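Local coordinates for 11S globulin isoform 1 (Cocos nucifera, PDB 5WPW), which serves as a seed storage protein, a hexameric 11S globulin laid down as a nutrient reservoir and studied as a potential coconut food allergen, at residues A[9-14]-A[32-37]; A[24-29]-A[209-214]; A[37-42]-A[363-368]; A[62-67]-A[312-317]; A[320-325]-A[341-346]. The protein carries 2 engineered substitutions. One frame throughout, in Å; residues are numbered along the deposited sequence.

Contact 1 of 5, residues A[9-14]-A[32-37]; sequences NALEPT and EQFRCA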
# COMPACT_ATOMS: atom_id res chain seq x y z
N ASN A 9 34.96 19.09 0.79
CA ASN A 9 35.42 20.13 1.70
C ASN A 9 34.24 20.69 2.46
O ASN A 9 33.09 20.62 2.02
CB ASN A 9 36.17 21.26 0.96
CG ASN A 9 35.38 21.83 -0.20
OD1 ASN A 9 35.34 21.25 -1.28
ND2 ASN A 9 34.74 22.97 0.03
N ALA A 10 34.53 21.24 3.64
CA ALA A 10 33.48 21.86 4.43
C ALA A 10 33.02 23.14 3.75
O ALA A 10 33.82 23.86 3.14
CB ALA A 10 33.98 22.15 5.85
N LEU A 11 31.72 23.40 3.82
CA LEU A 11 31.11 24.49 3.08
C LEU A 11 30.58 25.54 4.04
O LEU A 11 30.21 25.26 5.18
CB LEU A 11 29.97 23.98 2.19
CG LEU A 11 30.40 23.12 1.01
CD1 LEU A 11 29.23 22.32 0.47
CD2 LEU A 11 31.01 23.98 -0.08
N GLU A 12 30.52 26.77 3.54
CA GLU A 12 29.95 27.91 4.22
C GLU A 12 29.15 28.70 3.20
O GLU A 12 29.30 28.49 1.99
CB GLU A 12 31.04 28.78 4.88
CG GLU A 12 31.33 28.38 6.30
CD GLU A 12 32.10 29.44 7.06
OE1 GLU A 12 31.65 30.61 7.10
OE2 GLU A 12 33.17 29.09 7.61
N PRO A 13 28.27 29.58 3.66
CA PRO A 13 27.43 30.35 2.72
C PRO A 13 28.26 31.23 1.78
O PRO A 13 29.19 31.91 2.20
CB PRO A 13 26.56 31.18 3.65
CG PRO A 13 26.41 30.33 4.85
CD PRO A 13 27.75 29.67 5.03
N THR A 14 27.88 31.22 0.50
CA THR A 14 28.56 32.02 -0.50
C THR A 14 28.02 33.44 -0.57
O THR A 14 28.79 34.40 -0.56
CB THR A 14 28.46 31.37 -1.89
OG1 THR A 14 27.08 31.19 -2.24
CG2 THR A 14 29.17 30.04 -1.89
N GLU A 32 29.81 21.27 -6.72
CA GLU A 32 29.72 19.87 -7.14
C GLU A 32 29.07 19.00 -6.07
O GLU A 32 28.30 18.08 -6.39
CB GLU A 32 31.10 19.32 -7.48
CG GLU A 32 31.48 19.34 -8.96
CD GLU A 32 32.86 18.75 -9.20
OE1 GLU A 32 33.24 17.80 -8.48
OE2 GLU A 32 33.57 19.24 -10.12
N GLN A 33 29.37 19.27 -4.81
CA GLN A 33 28.87 18.42 -3.73
C GLN A 33 27.36 18.58 -3.55
O GLN A 33 26.66 17.59 -3.30
CB GLN A 33 29.63 18.75 -2.45
CG GLN A 33 31.11 18.85 -2.74
CD GLN A 33 31.94 19.17 -1.53
OE1 GLN A 33 32.23 18.30 -0.72
NE2 GLN A 33 32.33 20.44 -1.41
N PHE A 34 26.85 19.81 -3.66
CA PHE A 34 25.41 20.04 -3.68
C PHE A 34 24.78 19.45 -4.93
O PHE A 34 23.68 18.88 -4.87
CB PHE A 34 25.13 21.54 -3.61
CG PHE A 34 25.06 22.06 -2.22
CD1 PHE A 34 24.01 21.71 -1.40
CD2 PHE A 34 26.04 22.90 -1.74
CE1 PHE A 34 23.94 22.18 -0.12
CE2 PHE A 34 25.98 23.36 -0.46
CZ PHE A 34 24.92 23.01 0.36
N ARG A 35 25.44 19.59 -6.07
CA ARG A 35 24.94 18.98 -7.28
C ARG A 35 24.98 17.45 -7.19
O ARG A 35 24.09 16.78 -7.72
CB ARG A 35 25.71 19.49 -8.50
CG ARG A 35 25.15 20.80 -9.07
CD ARG A 35 25.76 21.15 -10.42
NE ARG A 35 27.18 21.48 -10.32
CZ ARG A 35 27.83 22.29 -11.14
NH1 ARG A 35 27.20 22.88 -12.16
NH2 ARG A 35 29.13 22.52 -10.95
N CYS A 36 25.97 16.88 -6.51
CA CYS A 36 25.96 15.43 -6.35
C CYS A 36 24.83 15.01 -5.42
O CYS A 36 24.15 14.02 -5.69
CB CYS A 36 27.30 14.93 -5.82
SG CYS A 36 27.29 13.17 -5.24
N ALA A 37 24.61 15.76 -4.34
CA ALA A 37 23.56 15.40 -3.39
C ALA A 37 22.17 15.74 -3.91
O ALA A 37 21.20 15.18 -3.41
CB ALA A 37 23.80 16.11 -2.05
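Asn9 and Gln33 are the residues at which the two backbones come closest, with their CA atoms 8.7 Å apart. Residues 9-14 run as an irregular, mostly extended chain beside helix 32-37, whose first turn is closed by the backbone bond from Cys36 N to Glu32 O. The two backbones are thus too far apart to bond, and side chains reach across. Gln33 does most of this work: beyond CG its chain is fully stretched (chi2 180°), which carries the terminal amide to the loop. There Gln33 OE1 accepts a hydrogen bond of 3.2 Å from Asn9 N, with a fairly straight N-H...O angle of 154°. The bond joins a helix side chain to the loop's main chain. Beside it, the side-chain amides of the two residues cross with their planes 44° apart, Asn9 OD1 lying 3.1 Å from Gln33 NE2. Two residues on, Leu11 points at the helix. Leu11 CD2 lies 4.0 Å from Gln33 NE2, while Leu11 CD1 comes within 3.5 Å of Phe34 CE2, meeting the ring obliquely. The polar join lies beside an apolar one. Phe34 continues inward onto Phe27 and Thr41 of strand 40-46, and Leu11 and Phe34 both touch Leu340. Helix 32-37 is tied by the Cys3-Cys36 disulfide to the N-terminal arm. Leu11 also makes a backbone hydrogen bond with Leu340, so helix and loop both meet strand 340-343 of the second cupin domain.

Contact 2 of 5, residues A[24-29]-A[209-214]; sequences TDYFDE and RGEIVR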
# COMPACT_ATOMS: atom_id res chain seq x y z
N THR A 24 19.53 36.07 5.22
CA THR A 24 19.46 34.75 4.60
C THR A 24 20.80 34.43 3.96
O THR A 24 21.24 35.16 3.06
CB THR A 24 18.35 34.69 3.55
OG1 THR A 24 17.10 35.12 4.13
CG2 THR A 24 18.19 33.27 3.03
N ASP A 25 21.44 33.36 4.42
CA ASP A 25 22.72 32.91 3.89
C ASP A 25 22.46 31.76 2.93
O ASP A 25 21.76 30.81 3.28
CB ASP A 25 23.65 32.44 5.01
CG ASP A 25 23.91 33.50 6.02
OD1 ASP A 25 23.86 34.69 5.62
OD2 ASP A 25 24.13 33.18 7.20
N TYR A 26 23.00 31.83 1.72
CA TYR A 26 22.80 30.78 0.74
C TYR A 26 24.10 30.00 0.54
O TYR A 26 25.14 30.58 0.21
CB TYR A 26 22.30 31.34 -0.59
CG TYR A 26 21.01 32.13 -0.53
CD1 TYR A 26 21.00 33.46 -0.08
CD2 TYR A 26 19.79 31.58 -0.93
CE1 TYR A 26 19.83 34.20 -0.03
CE2 TYR A 26 18.60 32.31 -0.89
CZ TYR A 26 18.63 33.63 -0.43
OH TYR A 26 17.47 34.39 -0.37
N PHE A 27 24.05 28.68 0.74
CA PHE A 27 25.12 27.84 0.23
C PHE A 27 24.97 27.69 -1.27
O PHE A 27 23.88 27.87 -1.82
CB PHE A 27 25.13 26.46 0.90
CG PHE A 27 25.35 26.49 2.39
CD1 PHE A 27 24.34 26.90 3.25
CD2 PHE A 27 26.55 26.05 2.94
CE1 PHE A 27 24.54 26.91 4.62
CE2 PHE A 27 26.76 26.05 4.31
CZ PHE A 27 25.74 26.49 5.15
N ASP A 28 26.07 27.38 -1.96
CA ASP A 28 26.08 27.41 -3.42
C ASP A 28 25.56 26.08 -3.97
O ASP A 28 26.27 25.08 -3.96
CB ASP A 28 27.46 27.71 -3.98
CG ASP A 28 27.49 27.73 -5.50
OD1 ASP A 28 26.41 27.84 -6.12
OD2 ASP A 28 28.58 27.63 -6.08
N GLU A 29 24.33 26.09 -4.48
CA GLU A 29 23.73 24.86 -5.01
C GLU A 29 24.42 24.38 -6.28
O GLU A 29 24.14 23.26 -6.73
CB GLU A 29 22.24 25.08 -5.26
CG GLU A 29 21.90 26.35 -6.03
CD GLU A 29 20.51 26.31 -6.67
OE1 GLU A 29 19.50 26.16 -5.94
OE2 GLU A 29 20.44 26.41 -7.92
N ARG A 209 12.09 46.10 2.19
CA ARG A 209 12.36 45.32 3.38
C ARG A 209 12.97 43.94 3.10
O ARG A 209 13.63 43.38 3.97
CB ARG A 209 11.08 45.15 4.20
CG ARG A 209 10.36 46.46 4.51
CD ARG A 209 9.00 46.20 5.17
NE ARG A 209 8.05 45.56 4.26
CZ ARG A 209 6.94 44.95 4.66
NH1 ARG A 209 6.64 44.91 5.95
NH2 ARG A 209 6.12 44.39 3.77
N GLY A 210 12.76 43.38 1.91
CA GLY A 210 13.20 42.00 1.71
C GLY A 210 12.16 41.01 2.23
O GLY A 210 11.00 41.36 2.48
N GLU A 211 12.59 39.75 2.42
CA GLU A 211 11.66 38.69 2.79
C GLU A 211 11.56 38.45 4.29
O GLU A 211 10.75 37.62 4.72
CB GLU A 211 12.04 37.39 2.07
CG GLU A 211 13.39 36.87 2.46
CD GLU A 211 13.54 35.38 2.15
OE1 GLU A 211 12.51 34.69 1.96
OE2 GLU A 211 14.69 34.91 2.13
N ILE A 212 12.34 39.14 5.11
CA ILE A 212 12.18 39.13 6.55
C ILE A 212 11.96 40.58 6.98
O ILE A 212 12.88 41.39 6.87
CB ILE A 212 13.38 38.52 7.28
CG1 ILE A 212 13.72 37.15 6.68
CG2 ILE A 212 13.08 38.43 8.76
CD1 ILE A 212 15.11 36.64 7.08
N VAL A 213 10.75 40.89 7.45
CA VAL A 213 10.33 42.27 7.72
C VAL A 213 10.00 42.43 9.20
O VAL A 213 9.68 41.46 9.90
CB VAL A 213 9.13 42.66 6.83
CG1 VAL A 213 9.41 42.29 5.40
CG2 VAL A 213 7.80 42.04 7.35
N ARG A 214 10.09 43.67 9.69
CA ARG A 214 9.86 43.95 11.11
C ARG A 214 8.38 44.21 11.35
O ARG A 214 7.76 45.01 10.64
CB ARG A 214 10.70 45.14 11.57
CG ARG A 214 10.78 45.34 13.09
CD ARG A 214 11.87 44.48 13.79
NE ARG A 214 13.22 44.69 13.27
CZ ARG A 214 14.34 44.25 13.85
NH1 ARG A 214 14.29 43.57 15.00
NH2 ARG A 214 15.52 44.49 13.29
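Glu211 OE2 is the polar atom on which this contact converges: it forms a salt bridge with Arg44 NH2 and lies 3.1 Å from Thr24 OG1. The hydrogen bond to the threonine remains unsettled, and the modelled place of OE2 is itself somewhat doubtful. Thr24 OG1 is also hydrogen-bonded to Arg44 NH2, so hydroxyl, carboxylate and guanidinium gather in one small cluster. The glutamate enters across the threonine at about a right angle. Its CG sits between the backbone N and carbonyl carbon (chi1 63°), and from there an extended chain delivers the carboxylate to strand 22-26. Tyr26 approaches from the other direction, its ring within 9° of the carboxylate plane, but its OH stays 3.8 Å from Glu211 OE2, and its hydrogen bond is with Gln162 NE2. Apolar cover comes from Ile212, whose CD1 rests 3.9 Å from Thr24 OG1 while the same side chain also touches Leu52 and Ile46. Strands 22-26 and 212-214 belong to different sheets of the N-terminal cupin domain, so the cluster spans the space between them. With Arg44 beside it in a buried setting, the carboxylate is probably ionised, its charge balanced by the arginine.

Contact 3 of 5, residues A[37-42]-A[363-368]; sequences AGVSTI and IKTSDR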
# COMPACT_ATOMS: atom_id res chain seq x y z
N ALA A 37 24.61 15.76 -4.34
CA ALA A 37 23.56 15.40 -3.39
C ALA A 37 22.17 15.74 -3.91
O ALA A 37 21.20 15.18 -3.41
CB ALA A 37 23.80 16.11 -2.05
N GLY A 38 22.07 16.65 -4.87
CA GLY A 38 20.77 17.08 -5.38
C GLY A 38 19.95 17.92 -4.42
O GLY A 38 18.72 17.79 -4.38
N VAL A 39 20.61 18.78 -3.63
CA VAL A 39 19.96 19.62 -2.64
C VAL A 39 20.44 21.06 -2.81
O VAL A 39 21.45 21.34 -3.46
CB VAL A 39 20.20 19.13 -1.19
CG1 VAL A 39 19.63 17.71 -0.98
CG2 VAL A 39 21.67 19.15 -0.88
N SER A 40 19.66 21.99 -2.24
CA SER A 40 20.06 23.36 -1.96
C SER A 40 19.87 23.62 -0.47
O SER A 40 18.90 23.14 0.12
CB SER A 40 19.22 24.38 -2.76
OG SER A 40 19.05 23.95 -4.10
N THR A 41 20.78 24.39 0.13
CA THR A 41 20.74 24.66 1.56
C THR A 41 20.74 26.16 1.79
O THR A 41 21.40 26.91 1.05
CB THR A 41 21.92 24.01 2.31
OG1 THR A 41 21.85 22.58 2.23
CG2 THR A 41 21.91 24.40 3.79
N ILE A 42 19.96 26.61 2.76
CA ILE A 42 19.96 28.01 3.15
C ILE A 42 19.93 28.09 4.66
O ILE A 42 19.37 27.22 5.34
CB ILE A 42 18.78 28.81 2.53
CG1 ILE A 42 17.48 28.52 3.26
CG2 ILE A 42 18.63 28.52 1.05
CD1 ILE A 42 16.26 29.13 2.56
N ILE A 363 20.74 15.96 7.60
CA ILE A 363 19.54 15.76 6.79
C ILE A 363 19.89 14.76 5.71
O ILE A 363 20.88 14.94 5.00
CB ILE A 363 19.05 17.07 6.16
CG1 ILE A 363 18.79 18.15 7.21
CG2 ILE A 363 17.81 16.80 5.25
CD1 ILE A 363 17.78 17.75 8.29
N LYS A 364 19.07 13.73 5.56
CA LYS A 364 19.39 12.63 4.64
C LYS A 364 18.31 12.55 3.57
O LYS A 364 17.14 12.80 3.85
CB LYS A 364 19.54 11.32 5.40
CG LYS A 364 20.64 11.43 6.49
CD LYS A 364 20.96 10.10 7.20
CE LYS A 364 22.18 10.26 8.13
NZ LYS A 364 22.71 8.92 8.56
N THR A 365 18.73 12.21 2.34
CA THR A 365 17.90 12.30 1.13
C THR A 365 17.07 11.04 0.91
O THR A 365 17.00 10.52 -0.21
CB THR A 365 18.76 12.62 -0.10
OG1 THR A 365 19.68 11.56 -0.38
CG2 THR A 365 19.54 13.92 0.09
N SER A 366 16.43 10.55 1.96
CA SER A 366 15.53 9.42 1.85
C SER A 366 14.67 9.40 3.10
O SER A 366 15.14 9.71 4.20
CB SER A 366 16.30 8.09 1.71
OG SER A 366 15.42 7.01 1.45
N ASP A 367 13.42 9.00 2.93
CA ASP A 367 12.73 8.55 4.11
C ASP A 367 13.41 7.28 4.62
O ASP A 367 13.97 6.49 3.84
CB ASP A 367 11.26 8.26 3.84
CG ASP A 367 10.53 7.83 5.10
OD1 ASP A 367 10.97 8.27 6.20
OD2 ASP A 367 9.55 7.05 5.00
N ARG A 368 13.38 7.10 5.93
CA ARG A 368 13.94 5.94 6.60
C ARG A 368 15.37 5.68 6.14
O ARG A 368 15.76 4.58 5.74
CB ARG A 368 13.02 4.72 6.41
CG ARG A 368 11.62 5.06 6.93
CD ARG A 368 10.69 3.89 7.04
NE ARG A 368 10.60 3.14 5.80
CZ ARG A 368 9.76 2.13 5.60
NH1 ARG A 368 8.91 1.78 6.57
NH2 ARG A 368 9.74 1.49 4.43
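At the seam between the two cupin domains of the subunit, two chain bends meet, one after helix 32-37 and one after strand 357-364. Thr365 is the centre of an inverse gamma turn, in which Ser366 N reaches back to Lys364 O in a weak bond of 3.0 Å. On the other side, Gly38 leaves the helix with positive phi and leads the chain toward strand 40-46. The bends approach to 7.9 Å between the CA atoms of Ala37 and Thr365, and both Val39 and Thr365 direct their side chains across the gap. No hydrogen bond links the two segments; the Thr365 methyl does the touching, against a valine methyl and a carbonyl oxygen. The two branches of Thr365 have separate tasks. Its OG1 stands between the backbone N and carbonyl carbon (chi1 64°), where it is hydrogen-bonded to His308 N and to Gln148 OE1 of a neighbouring subunit. Its CG2 faces the N-terminal domain, so a single residue meets both the sister domain and another chain. Val39 and Thr365 also share Ile310 of strand 309-314 as a neighbour, and Val39 rests on Val139 and Phe34. Thr365 CG2 lies 4.1 Å from the carbonyl oxygen Ala37 O. The closest approach belongs to the two side chains, which cross at nearly a right angle and bring Val39 CG1 to 3.9 Å from Thr365 CG2.

Contact 4 of 5, residues A[62-67]-A[312-317]; sequences LVYIVQ and YCTGGR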
# COMPACT_ATOMS: atom_id res chain seq x y z
N LEU A 62 13.20 20.24 4.72
CA LEU A 62 13.23 20.10 6.17
C LEU A 62 13.96 21.32 6.71
O LEU A 62 14.99 21.71 6.15
CB LEU A 62 13.99 18.84 6.63
CG LEU A 62 13.39 17.49 6.29
CD1 LEU A 62 14.11 16.43 7.10
CD2 LEU A 62 11.90 17.49 6.57
N VAL A 63 13.37 21.95 7.72
CA VAL A 63 13.97 23.08 8.43
C VAL A 63 14.38 22.60 9.81
O VAL A 63 13.58 21.98 10.52
CB VAL A 63 12.98 24.25 8.54
CG1 VAL A 63 13.67 25.45 9.19
CG2 VAL A 63 12.41 24.60 7.17
N TYR A 64 15.62 22.87 10.21
CA TYR A 64 16.04 22.61 11.58
C TYR A 64 16.21 23.94 12.31
O TYR A 64 16.96 24.80 11.85
CB TYR A 64 17.35 21.82 11.65
CG TYR A 64 17.80 21.53 13.07
CD1 TYR A 64 17.11 20.61 13.87
CD2 TYR A 64 18.91 22.16 13.61
CE1 TYR A 64 17.53 20.35 15.18
CE2 TYR A 64 19.32 21.91 14.91
CZ TYR A 64 18.63 21.01 15.69
OH TYR A 64 19.05 20.76 16.97
N ILE A 65 15.54 24.07 13.46
CA ILE A 65 15.64 25.27 14.30
C ILE A 65 16.89 25.11 15.18
O ILE A 65 16.86 24.40 16.18
CB ILE A 65 14.39 25.50 15.14
CG1 ILE A 65 13.11 25.49 14.29
CG2 ILE A 65 14.47 26.87 15.92
CD1 ILE A 65 13.15 26.46 13.22
N VAL A 66 17.99 25.74 14.76
CA VAL A 66 19.22 25.77 15.54
C VAL A 66 19.04 26.57 16.82
O VAL A 66 19.59 26.23 17.88
CB VAL A 66 20.36 26.34 14.68
CG1 VAL A 66 21.66 26.48 15.51
CG2 VAL A 66 20.64 25.46 13.45
N GLN A 67 18.27 27.66 16.76
CA GLN A 67 18.18 28.58 17.88
C GLN A 67 16.86 29.32 17.81
O GLN A 67 16.38 29.60 16.71
CB GLN A 67 19.37 29.55 17.83
CG GLN A 67 19.50 30.51 19.00
CD GLN A 67 20.53 31.59 18.70
OE1 GLN A 67 21.73 31.39 18.89
NE2 GLN A 67 20.07 32.73 18.19
N TYR A 312 25.53 19.35 9.18
CA TYR A 312 25.73 20.73 9.59
C TYR A 312 26.13 20.75 11.05
O TYR A 312 25.41 20.22 11.90
CB TYR A 312 24.45 21.56 9.39
CG TYR A 312 24.58 23.00 9.83
CD1 TYR A 312 25.25 23.92 9.05
CD2 TYR A 312 24.02 23.43 11.03
CE1 TYR A 312 25.37 25.23 9.45
CE2 TYR A 312 24.14 24.75 11.44
CZ TYR A 312 24.81 25.64 10.63
OH TYR A 312 24.95 26.95 11.00
N CYS A 313 27.27 21.38 11.37
CA CYS A 313 27.75 21.39 12.76
C CYS A 313 27.13 22.57 13.51
O CYS A 313 27.26 23.73 13.09
CB CYS A 313 29.27 21.43 12.82
SG CYS A 313 29.88 21.63 14.52
N THR A 314 26.40 22.27 14.58
CA THR A 314 25.73 23.27 15.39
C THR A 314 26.56 23.72 16.60
O THR A 314 26.17 24.67 17.27
CB THR A 314 24.38 22.74 15.90
OG1 THR A 314 24.58 21.62 16.76
CG2 THR A 314 23.47 22.29 14.72
N GLY A 315 27.66 23.06 16.89
CA GLY A 315 28.44 23.40 18.07
C GLY A 315 29.63 22.48 18.22
O GLY A 315 29.72 21.42 17.58
N GLY A 316 30.56 22.90 19.06
CA GLY A 316 31.71 22.06 19.26
C GLY A 316 32.63 22.01 18.07
O GLY A 316 32.62 22.86 17.18
N ARG A 317 33.46 20.96 18.06
CA ARG A 317 34.50 20.76 17.06
C ARG A 317 34.75 19.27 16.97
O ARG A 317 34.75 18.58 17.99
CB ARG A 317 35.82 21.45 17.43
CG ARG A 317 35.81 22.95 17.41
CD ARG A 317 37.11 23.52 17.98
NE ARG A 317 37.15 24.97 17.84
CZ ARG A 317 37.41 25.60 16.69
NH1 ARG A 317 37.66 24.90 15.59
NH2 ARG A 317 37.42 26.93 16.65
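Tyr64 and Thr314 meet at about a right angle, and so do Val66 and Tyr312, giving two crossed pairs in which each strand supplies one tyrosine and one smaller branched residue. In the first pair, Tyr64 CE2 lies 4.2 Å from Thr314 CG2; in the second, Val66 CG2 lies 4.1 Å from Tyr312 CE2. Both methyls approach their rings obliquely. The tyrosines share one rotamer, CG opposite the backbone N (chi1 -180° in Tyr64, 178° in Tyr312), so the rings extend from their strands in matching fashion. Between the pairs the two methyls themselves come near, Val66 CG2 standing 4.4 Å from Thr314 CG2. Thr314 offers its CG2 to the contact, while its OG1 is hydrogen-bonded to Arg290 NH1. Segments 62-67 and 312-314 run in roughly the same sense, at 32°, their axes approaching to 9.7 Å, and are joined by side chains without any hydrogen bond. Each also carries a classic beta bulge near its end, Val66 and Gln67 facing Val135, and Thr314 and Gly315 facing Gln359. This correspondence is consistent with the duplicated cupin domains of 11S globulins. Strand 61-67 belongs to a sheet of the N-terminal domain and 309-314 to one of the C-terminal domain. Ile137 of strand 134-140 touches both tyrosines, while Val361 of strand 357-364 touches Tyr64 and Thr314, so neighbouring strands of both sheets take part in the interface.

Contact 5 of 5, residues A[320-325]-A[341-346]; sequences VEVADD and LIVPQN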
# COMPACT_ATOMS: atom_id res chain seq x y z
N VAL A 320 36.29 14.72 11.12
CA VAL A 320 35.55 13.83 10.22
C VAL A 320 36.51 13.30 9.17
O VAL A 320 37.25 14.06 8.53
CB VAL A 320 34.37 14.55 9.54
CG1 VAL A 320 33.52 13.54 8.73
CG2 VAL A 320 33.53 15.26 10.56
N GLU A 321 36.50 11.98 8.97
CA GLU A 321 37.19 11.37 7.85
C GLU A 321 36.17 10.64 6.98
O GLU A 321 35.33 9.91 7.50
CB GLU A 321 38.25 10.42 8.34
CG GLU A 321 39.35 11.15 9.08
CD GLU A 321 40.42 10.20 9.53
OE1 GLU A 321 40.82 10.27 10.70
OE2 GLU A 321 40.85 9.38 8.69
N VAL A 322 36.27 10.85 5.68
CA VAL A 322 35.39 10.21 4.71
C VAL A 322 36.24 9.48 3.68
O VAL A 322 37.23 10.04 3.19
CB VAL A 322 34.46 11.26 4.05
CG1 VAL A 322 33.53 10.58 3.03
CG2 VAL A 322 33.68 11.99 5.11
N ALA A 323 35.86 8.24 3.36
CA ALA A 323 36.54 7.40 2.37
C ALA A 323 35.58 7.03 1.24
O ALA A 323 34.40 6.79 1.49
CB ALA A 323 37.07 6.11 3.02
N ASP A 324 36.09 6.94 0.00
CA ASP A 324 35.25 6.60 -1.16
C ASP A 324 35.57 5.21 -1.71
O ASP A 324 36.34 4.43 -1.12
CB ASP A 324 35.35 7.70 -2.23
CG ASP A 324 36.62 7.64 -3.08
OD1 ASP A 324 37.50 6.74 -2.88
OD2 ASP A 324 36.73 8.52 -3.95
N ASP A 325 35.00 4.90 -2.88
CA ASP A 325 35.08 3.56 -3.46
C ASP A 325 36.45 3.26 -4.05
O ASP A 325 36.70 2.10 -4.39
CB ASP A 325 34.01 3.38 -4.54
CG ASP A 325 34.07 4.45 -5.60
OD1 ASP A 325 34.15 5.63 -5.23
OD2 ASP A 325 34.02 4.11 -6.80
N LEU A 341 28.88 19.77 5.61
CA LEU A 341 29.62 18.73 4.91
C LEU A 341 28.62 17.78 4.29
O LEU A 341 27.77 17.24 5.01
CB LEU A 341 30.55 17.96 5.85
CG LEU A 341 31.41 16.86 5.24
CD1 LEU A 341 32.42 17.48 4.26
CD2 LEU A 341 32.14 16.00 6.32
N ILE A 342 28.73 17.54 3.00
CA ILE A 342 27.93 16.51 2.33
C ILE A 342 28.71 15.20 2.29
O ILE A 342 29.81 15.13 1.73
CB ILE A 342 27.54 16.94 0.92
CG1 ILE A 342 27.11 18.41 0.89
CG2 ILE A 342 26.45 16.01 0.37
CD1 ILE A 342 25.78 18.66 1.46
N VAL A 343 28.12 14.14 2.84
CA VAL A 343 28.70 12.82 2.74
C VAL A 343 27.86 12.01 1.76
O VAL A 343 26.69 11.71 2.03
CB VAL A 343 28.79 12.15 4.12
CG1 VAL A 343 29.54 10.81 4.04
CG2 VAL A 343 29.52 13.12 5.12
N PRO A 344 28.40 11.66 0.60
CA PRO A 344 27.61 10.93 -0.40
C PRO A 344 27.23 9.54 0.06
O PRO A 344 27.91 8.90 0.86
CB PRO A 344 28.55 10.88 -1.61
CG PRO A 344 29.52 12.01 -1.39
CD PRO A 344 29.71 12.07 0.08
N GLN A 345 26.11 9.07 -0.49
CA GLN A 345 25.63 7.73 -0.24
C GLN A 345 26.76 6.73 -0.45
O GLN A 345 27.59 6.90 -1.36
CB GLN A 345 24.46 7.41 -1.20
CG GLN A 345 23.97 5.97 -1.15
CD GLN A 345 23.00 5.62 -2.28
OE1 GLN A 345 22.21 4.67 -2.18
NE2 GLN A 345 23.06 6.39 -3.35
N ASN A 346 26.82 5.73 0.43
CA ASN A 346 27.76 4.61 0.32
C ASN A 346 29.17 5.00 0.78
O ASN A 346 29.95 4.11 1.10
CB ASN A 346 27.85 4.07 -1.12
CG ASN A 346 26.76 3.07 -1.47
OD1 ASN A 346 25.88 3.35 -2.29
ND2 ASN A 346 26.87 1.86 -0.93
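Val320 and Leu341 meet methyl to methyl, with no flat group of either segment taking part; the aromatic rings nearby belong to the surroundings, Phe331 touching Leu341 and Phe347 touching Val322. What faces what is therefore a matter of branched aliphatic chains. Val320 and Leu341 reach toward each other tip to tip, bringing Val320 CG1 to 3.7 Å from Leu341 CD2. CG of the leucine stands opposite its backbone N (chi1 -179°), and chi2 near 65° then turns CD2 to the valine. The same methyl, Leu341 CD2, lies 4.5 Å from Val322 CG2, on the fringe of contact. Further along, Val322 and Val343 pass at a slant, and their CG1 methyls, Val322 CG1 and Val343 CG1, are 4.1 Å apart. The spacing of the backbones matches this change: the CA atoms of Val320 and Leu341 are 9.3 Å apart, those of Val322 and Val343 only 7.4 Å. Strands 317-323 and 340-343 come from different sheets of the C-terminal cupin domain, and their segments 320-323 and 341-343 run at 35°, facing across the interior of its barrel. Met349 of strand 348-354 adds to the lining by touching both Val322 and Val343. The alternation of strand 317-323 gives its other side a different duty. Glu321 and Ala323 point away from strand 340-343 and meet a neighbouring subunit. Between the two strands cohesion thus rests on apolar contact alone, whereas the side turned to that subunit mixes a hydrogen bond between Glu321 OE2 and Ser184 N of the neighbouring chain with packing of Ala323 on Ile179 of the same chain.

Overall arrangement
From the N terminus, contact 1 closes a short loop by joining the N-terminal arm to helix 32-37. Contact 2 opens within that loop, at 24-29, and closes much later at 209-214, so the two cross; it ties together the two sheets of the N-terminal cupin. Contact 3 starts at Ala37, which it shares with contact 1, and spans to 363-368, crossing contact 2 and joining the domains. Contact 4 lies within the span of contact 3, crosses contact 2, and makes a second bridge between the domains. Contact 5 also falls inside contact 3, after contact 4, and closes a local loop across the C-terminal barrel.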